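PDB 5OQ3: Cwp19 from Clostridioides difficile, which is a cell-wall protein, of which this part is the TIM-barrel glycoside hydrolase domain, and probably hydrolyses cell-wall material, perhaps also as an N-acetylmuramoyl-L-alanine amidase. Local coordinates for residues A69-R74 against M117-W122; D185-D190 against P238-G243. One frame throughout, in Å; residues are numbered along the deposited sequence.

Contact 1 of 2, residues A69-R74 against M117-W122; sequences AVVQVR and MEFHAW
Gln72 lies along one face of the Trp122 indole, its methylene and amide groups following the ring system from the backbone outward. Gln72 CB sits 3.7 Å from the centroid of the six-membered ring of Trp122, a CH-pi contact. The amide continues over the same ring system, its plane only 17° from that of the indole. Gln72 NE2 comes 3.5 Å from Trp122 CZ2. With CG anti to the backbone N (chi1 -166°) and the chain extended beyond it, the amide is laid along the indole. Gln72 OE1 accepts from Val35 N and is also hydrogen-bonded to Ser33 OG, while Trp122 NE1 donates to Asp190 OD1, so Gln72 OE1 and Trp122 NE1 are both satisfied from outside the two segments.

The backbones run parallel, as neighbouring strands of a closed eight-stranded TIM barrel. Ala69 N donates to Glu118 O (2.9 Å) and Ala69 O accepts from His120 N; two residues on, Val71 N donates to His120 O and Val71 O accepts from Trp122 N. Trp122 O takes Val73 N at 2.8 Å and, weakly, Arg74 N at 3.3 Å, as the 69-72 strand gives way to a bend at Val73. On strand 27-32, Val70 is backbone-bonded to Ala30 and Ile32, and Gln72 to Ile32; Gln72 O also bonds Thr34 OG1.

Inside the barrel with Gln72 and Trp122 are Val70 and His120, whose ND1 is hydrogen-bonded to Tyr286 OH. On the outer face, Val71 CG2 meets Phe119 CE2 at 3.5 Å beneath helix 104-114. The Arg74 guanidinium is bound past the pair, NE to Asn124 O and NH2 to Pro125 O.

Contact 2 of 2, residues D185-D190 against P238-G243; sequences DGVHFD and PNVVFG
Phe242 turns the edge of its ring to one face of Phe189 in a T-shaped pair, centroids 5.3 Å apart and planes at 87°. Phe242 CE1 lies over the centre of the Phe189 ring, and Phe242 CZ comes 4.2 Å from Phe189 CE2. On the same face of the sheet Val187 CG1 packs against Phe242 CD1 at 3.8 Å; CG of Phe242 is anti to its backbone N (chi1 178°), which brings the CD1 edge of the ring across the Val187 CG1 methyl at a slant. Val240 CG1 extends this apolar row, 4.3 Å from Val187 CG2.

Beneath these side chains, four backbone bonds join strands 186-189 and 241-243, adjacent and parallel members of the TIM barrel. Asp185 O accepts from Val241 N at 3.2 Å, and Val187 N donates to Val241 O at 2.8 Å. Val187 O then accepts from Gly243 N, and Phe189 N donates to Gly243 O. Gly186 is in register with Val241, whose CG2 on the inner face comes 3.8 Å from Gly186 CA.

Farther out, helix 214-236 supplies Ile233 against Val187 and Val240, and Val229 and Lys230 against Phe242, while Ile175 of helix 165-181 touches both Val187 and Phe189. The His188 imidazole projects to the inner face, its ND1 hydrogen-bonded to Tyr286 OH and its ring edge-to-face with Trp122. Asp185 OD2 is hydrogen-bonded to His113 NE2.

Overall arrangement
Contacts 1 and 2 follow one another along the chain and lie side by side in the barrel wall, their centres about 9 Å apart. They meet where strand 118-123 of contact 1 borders strand 186-189 of contact 2, so the four segments form one run of consecutive strands. The seam is bonded at two levels: Asp185 OD2 lies 2.8 Å from Phe119 N, and His188 N lies 2.8 Å from Ala121 O, both probable hydrogen bonds. On the inner face His120 CE1 packs 3.6 Å from Val241 CG2. Tyr286, on strand 286-287, is the polar partner that the histidines of the two contacts share.

Contact 1 of 2, residues A69-R74 against M117-W122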
loop_
_atom_site.group_PDB
_atom_site.type_symbol
_atom_site.label_atom_id
_atom_site.label_comp_id
_atom_site.label_asym_id
_atom_site.label_seq_id
_atom_site.Cartn_x
_atom_site.Cartn_y
_atom_site.Cartn_z
ATOM N N ALA A 69 -4.057 9.435 7.762
ATOM C CA ALA A 69 -2.990 9.642 6.786
ATOM C C ALA A 69 -2.267 8.312 6.656
ATOM O O ALA A 69 -1.834 7.742 7.647
ATOM C CB ALA A 69 -2.023 10.714 7.281
ATOM N N VAL A 70 -2.100 7.842 5.458
ATOM C CA VAL A 70 -1.409 6.561 5.150
ATOM C C VAL A 70 -0.124 6.953 4.421
ATOM O O VAL A 70 -0.153 7.328 3.224
ATOM C CB VAL A 70 -2.278 5.623 4.303
ATOM C CG1 VAL A 70 -1.538 4.300 4.084
ATOM C CG2 VAL A 70 -3.618 5.340 4.993
ATOM N N VAL A 71 0.993 6.982 5.167
ATOM C CA VAL A 71 2.214 7.662 4.709
ATOM C C VAL A 71 3.287 6.630 4.396
ATOM O O VAL A 71 3.574 5.782 5.237
ATOM C CB VAL A 71 2.696 8.638 5.796
ATOM C CG1 VAL A 71 3.954 9.353 5.323
ATOM C CG2 VAL A 71 1.562 9.642 6.122
ATOM N N GLN A 72 3.859 6.692 3.204
ATOM C CA GLN A 72 4.817 5.704 2.685
ATOM C C GLN A 72 6.184 5.912 3.299
ATOM O O GLN A 72 6.957 6.732 2.851
ATOM C CB GLN A 72 4.847 5.831 1.155
ATOM C CG GLN A 72 5.522 4.697 0.417
ATOM C CD GLN A 72 5.397 4.842 -1.068
ATOM O OE1 GLN A 72 5.335 5.973 -1.572
ATOM N NE2 GLN A 72 5.404 3.714 -1.792
ATOM N N VAL A 73 6.452 5.137 4.357
ATOM C CA VAL A 73 7.690 5.216 5.100
ATOM C C VAL A 73 8.810 4.344 4.520
ATOM O O VAL A 73 9.964 4.523 4.867
ATOM C CB VAL A 73 7.496 4.920 6.597
ATOM C CG1 VAL A 73 6.505 5.900 7.237
ATOM C CG2 VAL A 73 7.106 3.484 6.902
ATOM N N ARG A 74 8.420 3.369 3.685
ATOM C CA ARG A 74 9.365 2.475 2.957
ATOM C C ARG A 74 8.937 2.409 1.501
ATOM O O ARG A 74 8.307 1.440 1.079
ATOM C CB ARG A 74 9.355 1.081 3.564
ATOM C CG ARG A 74 10.263 0.053 2.895
ATOM C CD ARG A 74 9.978 -1.319 3.455
ATOM N NE ARG A 74 10.664 -2.384 2.756
ATOM C CZ ARG A 74 11.843 -2.895 3.086
ATOM N NH1 ARG A 74 12.540 -2.402 4.078
ATOM N NH2 ARG A 74 12.308 -3.962 2.407
ATOM N N MET A 117 -5.891 13.029 13.715
ATOM C CA MET A 117 -5.818 12.116 12.590
ATOM C C MET A 117 -4.995 10.892 12.963
ATOM O O MET A 117 -4.001 11.006 13.671
ATOM C CB MET A 117 -5.169 12.785 11.394
ATOM C CG MET A 117 -5.898 14.036 10.942
ATOM S SD MET A 117 -5.124 15.054 9.726
ATOM C CE MET A 117 -5.480 14.171 8.228
ATOM N N GLU A 118 -5.442 9.722 12.515
ATOM C CA GLU A 118 -4.681 8.501 12.675
ATOM C C GLU A 118 -3.581 8.426 11.622
ATOM O O GLU A 118 -3.649 9.099 10.567
ATOM C CB GLU A 118 -5.588 7.267 12.585
ATOM C CG GLU A 118 -6.737 7.271 13.576
ATOM C CD GLU A 118 -6.488 6.489 14.806
ATOM O OE1 GLU A 118 -6.039 5.340 14.706
ATOM O OE2 GLU A 118 -6.843 6.974 15.894
ATOM N N PHE A 119 -2.558 7.651 11.949
ATOM C CA PHE A 119 -1.369 7.542 11.122
ATOM C C PHE A 119 -1.108 6.067 10.856
ATOM O O PHE A 119 -0.843 5.284 11.777
ATOM C CB PHE A 119 -0.163 8.149 11.844
ATOM C CG PHE A 119 1.061 8.203 10.982
ATOM C CD1 PHE A 119 1.876 7.093 10.836
ATOM C CD2 PHE A 119 1.399 9.378 10.303
ATOM C CE1 PHE A 119 2.985 7.133 10.038
ATOM C CE2 PHE A 119 2.531 9.418 9.502
ATOM C CZ PHE A 119 3.323 8.298 9.386
ATOM N N HIS A 120 -1.163 5.656 9.608
ATOM C CA HIS A 120 -0.800 4.298 9.177
ATOM C C HIS A 120 0.517 4.392 8.399
ATOM O O HIS A 120 0.629 5.115 7.431
ATOM C CB HIS A 120 -1.861 3.645 8.310
ATOM C CG HIS A 120 -3.131 3.339 9.038
ATOM N ND1 HIS A 120 -4.011 2.371 8.603
ATOM C CD2 HIS A 120 -3.665 3.843 10.182
ATOM C CE1 HIS A 120 -5.032 2.315 9.436
ATOM N NE2 HIS A 120 -4.858 3.197 10.394
ATOM N N ALA A 121 1.524 3.657 8.850
ATOM C CA ALA A 121 2.820 3.554 8.185
ATOM C C ALA A 121 2.731 2.561 7.043
ATOM O O ALA A 121 2.433 1.374 7.269
ATOM C CB ALA A 121 3.875 3.116 9.190
ATOM N N TRP A 122 2.985 3.051 5.821
ATOM C CA TRP A 122 2.901 2.269 4.621
ATOM C C TRP A 122 4.307 1.814 4.170
ATOM O O TRP A 122 5.221 2.628 4.018
ATOM C CB TRP A 122 2.151 3.080 3.580
ATOM C CG TRP A 122 2.270 2.791 2.129
ATOM C CD1 TRP A 122 2.630 1.606 1.518
ATOM C CD2 TRP A 122 1.932 3.689 1.078
ATOM N NE1 TRP A 122 2.591 1.758 0.164
ATOM C CE2 TRP A 122 2.181 3.021 -0.132
ATOM C CE3 TRP A 122 1.497 5.016 1.032
ATOM C CZ2 TRP A 122 1.962 3.618 -1.389
ATOM C CZ3 TRP A 122 1.309 5.621 -0.208
ATOM C CH2 TRP A 122 1.541 4.918 -1.396
#

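Contact 2 of 2, residues D185-D190 against P238-G243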
loop_
_atom_site.group_PDB
_atom_site.type_symbol
_atom_site.label_atom_id
_atom_site.label_comp_id
_atom_site.label_asym_id
_atom_site.label_seq_id
_atom_site.Cartn_x
_atom_site.Cartn_y
_atom_site.Cartn_z
ATOM N N ASP A 185 -0.539 4.126 14.368
ATOM C CA ASP A 185 -1.864 3.515 14.614
ATOM C C ASP A 185 -2.137 2.288 13.742
ATOM O O ASP A 185 -2.957 1.436 14.084
ATOM C CB ASP A 185 -2.958 4.552 14.352
ATOM C CG ASP A 185 -2.744 5.780 15.164
ATOM O OD1 ASP A 185 -2.817 5.679 16.408
ATOM O OD2 ASP A 185 -2.441 6.862 14.629
ATOM N N GLY A 186 -1.386 2.172 12.640
ATOM C CA GLY A 186 -1.555 1.074 11.679
ATOM C C GLY A 186 -0.300 0.829 10.880
ATOM O O GLY A 186 0.556 1.723 10.759
ATOM N N VAL A 187 -0.228 -0.375 10.332
ATOM C CA VAL A 187 0.784 -0.782 9.326
ATOM C C VAL A 187 0.003 -1.157 8.066
ATOM O O VAL A 187 -0.993 -1.870 8.158
ATOM C CB VAL A 187 1.611 -1.989 9.874
ATOM C CG1 VAL A 187 2.482 -2.587 8.775
ATOM C CG2 VAL A 187 2.385 -1.597 11.130
ATOM N N HIS A 188 0.478 -0.658 6.925
ATOM C CA HIS A 188 -0.202 -0.794 5.662
ATOM C C HIS A 188 0.773 -1.277 4.579
ATOM O O HIS A 188 1.881 -0.707 4.453
ATOM C CB HIS A 188 -0.715 0.579 5.265
ATOM C CG HIS A 188 -1.495 0.648 3.983
ATOM N ND1 HIS A 188 -2.870 0.606 3.965
ATOM C CD2 HIS A 188 -1.100 0.854 2.712
ATOM C CE1 HIS A 188 -3.290 0.754 2.718
ATOM N NE2 HIS A 188 -2.239 0.903 1.938
ATOM N N PHE A 189 0.381 -2.294 3.806
ATOM C CA PHE A 189 1.086 -2.649 2.557
ATOM C C PHE A 189 0.160 -2.312 1.398
ATOM O O PHE A 189 -1.048 -2.532 1.494
ATOM C CB PHE A 189 1.413 -4.169 2.462
ATOM C CG PHE A 189 2.426 -4.695 3.465
ATOM C CD1 PHE A 189 3.146 -3.899 4.372
ATOM C CD2 PHE A 189 2.703 -6.032 3.446
ATOM C CE1 PHE A 189 4.071 -4.453 5.254
ATOM C CE2 PHE A 189 3.648 -6.576 4.292
ATOM C CZ PHE A 189 4.318 -5.798 5.187
ATOM N N ASP A 190 0.748 -1.818 0.305
ATOM C CA ASP A 190 -0.008 -1.617 -0.918
ATOM C C ASP A 190 0.064 -2.858 -1.802
ATOM O O ASP A 190 0.145 -3.991 -1.286
ATOM C CB ASP A 190 0.351 -0.294 -1.610
ATOM C CG ASP A 190 1.776 -0.220 -2.097
ATOM O OD1 ASP A 190 2.680 -0.681 -1.357
ATOM O OD2 ASP A 190 2.034 0.410 -3.154
ATOM N N PRO A 238 -1.046 -4.774 20.504
ATOM C CA PRO A 238 -2.238 -5.509 19.995
ATOM C C PRO A 238 -3.232 -4.635 19.252
ATOM O O PRO A 238 -3.913 -5.132 18.388
ATOM C CB PRO A 238 -2.857 -6.070 21.248
ATOM C CG PRO A 238 -1.844 -6.079 22.254
ATOM C CD PRO A 238 -0.794 -5.094 21.920
ATOM N N ASN A 239 -3.325 -3.347 19.609
ATOM C CA ASN A 239 -4.374 -2.487 19.020
ATOM C C ASN A 239 -3.907 -1.743 17.778
ATOM O O ASN A 239 -4.689 -0.999 17.205
ATOM C CB ASN A 239 -5.016 -1.581 20.078
ATOM C CG ASN A 239 -5.612 -2.353 21.226
ATOM O OD1 ASN A 239 -5.892 -3.553 21.107
ATOM N ND2 ASN A 239 -5.878 -1.651 22.307
ATOM N N VAL A 240 -2.653 -1.905 17.371
ATOM C CA VAL A 240 -2.222 -1.404 16.058
ATOM C C VAL A 240 -2.760 -2.327 15.005
ATOM O O VAL A 240 -2.631 -3.546 15.097
ATOM C CB VAL A 240 -0.680 -1.354 15.989
ATOM C CG1 VAL A 240 -0.208 -1.096 14.572
ATOM C CG2 VAL A 240 -0.188 -0.239 16.907
ATOM N N VAL A 241 -3.395 -1.724 14.000
ATOM C CA VAL A 241 -4.051 -2.501 12.907
ATOM C C VAL A 241 -3.074 -2.785 11.761
ATOM O O VAL A 241 -2.137 -2.027 11.530
ATOM C CB VAL A 241 -5.323 -1.812 12.407
ATOM C CG1 VAL A 241 -6.296 -1.663 13.555
ATOM C CG2 VAL A 241 -5.076 -0.439 11.763
ATOM N N PHE A 242 -3.351 -3.846 11.041
ATOM C CA PHE A 242 -2.577 -4.227 9.865
ATOM C C PHE A 242 -3.525 -4.391 8.684
ATOM O O PHE A 242 -4.519 -5.146 8.752
ATOM C CB PHE A 242 -1.861 -5.554 10.143
ATOM C CG PHE A 242 -1.069 -6.072 8.992
ATOM C CD1 PHE A 242 -0.152 -5.280 8.326
ATOM C CD2 PHE A 242 -1.235 -7.368 8.543
ATOM C CE1 PHE A 242 0.559 -5.763 7.236
ATOM C CE2 PHE A 242 -0.501 -7.855 7.494
ATOM C CZ PHE A 242 0.384 -7.065 6.824
ATOM N N GLY A 243 -3.206 -3.714 7.600
ATOM C CA GLY A 243 -4.026 -3.830 6.407
ATOM C C GLY A 243 -3.222 -3.820 5.133
ATOM O O GLY A 243 -2.068 -3.393 5.092
#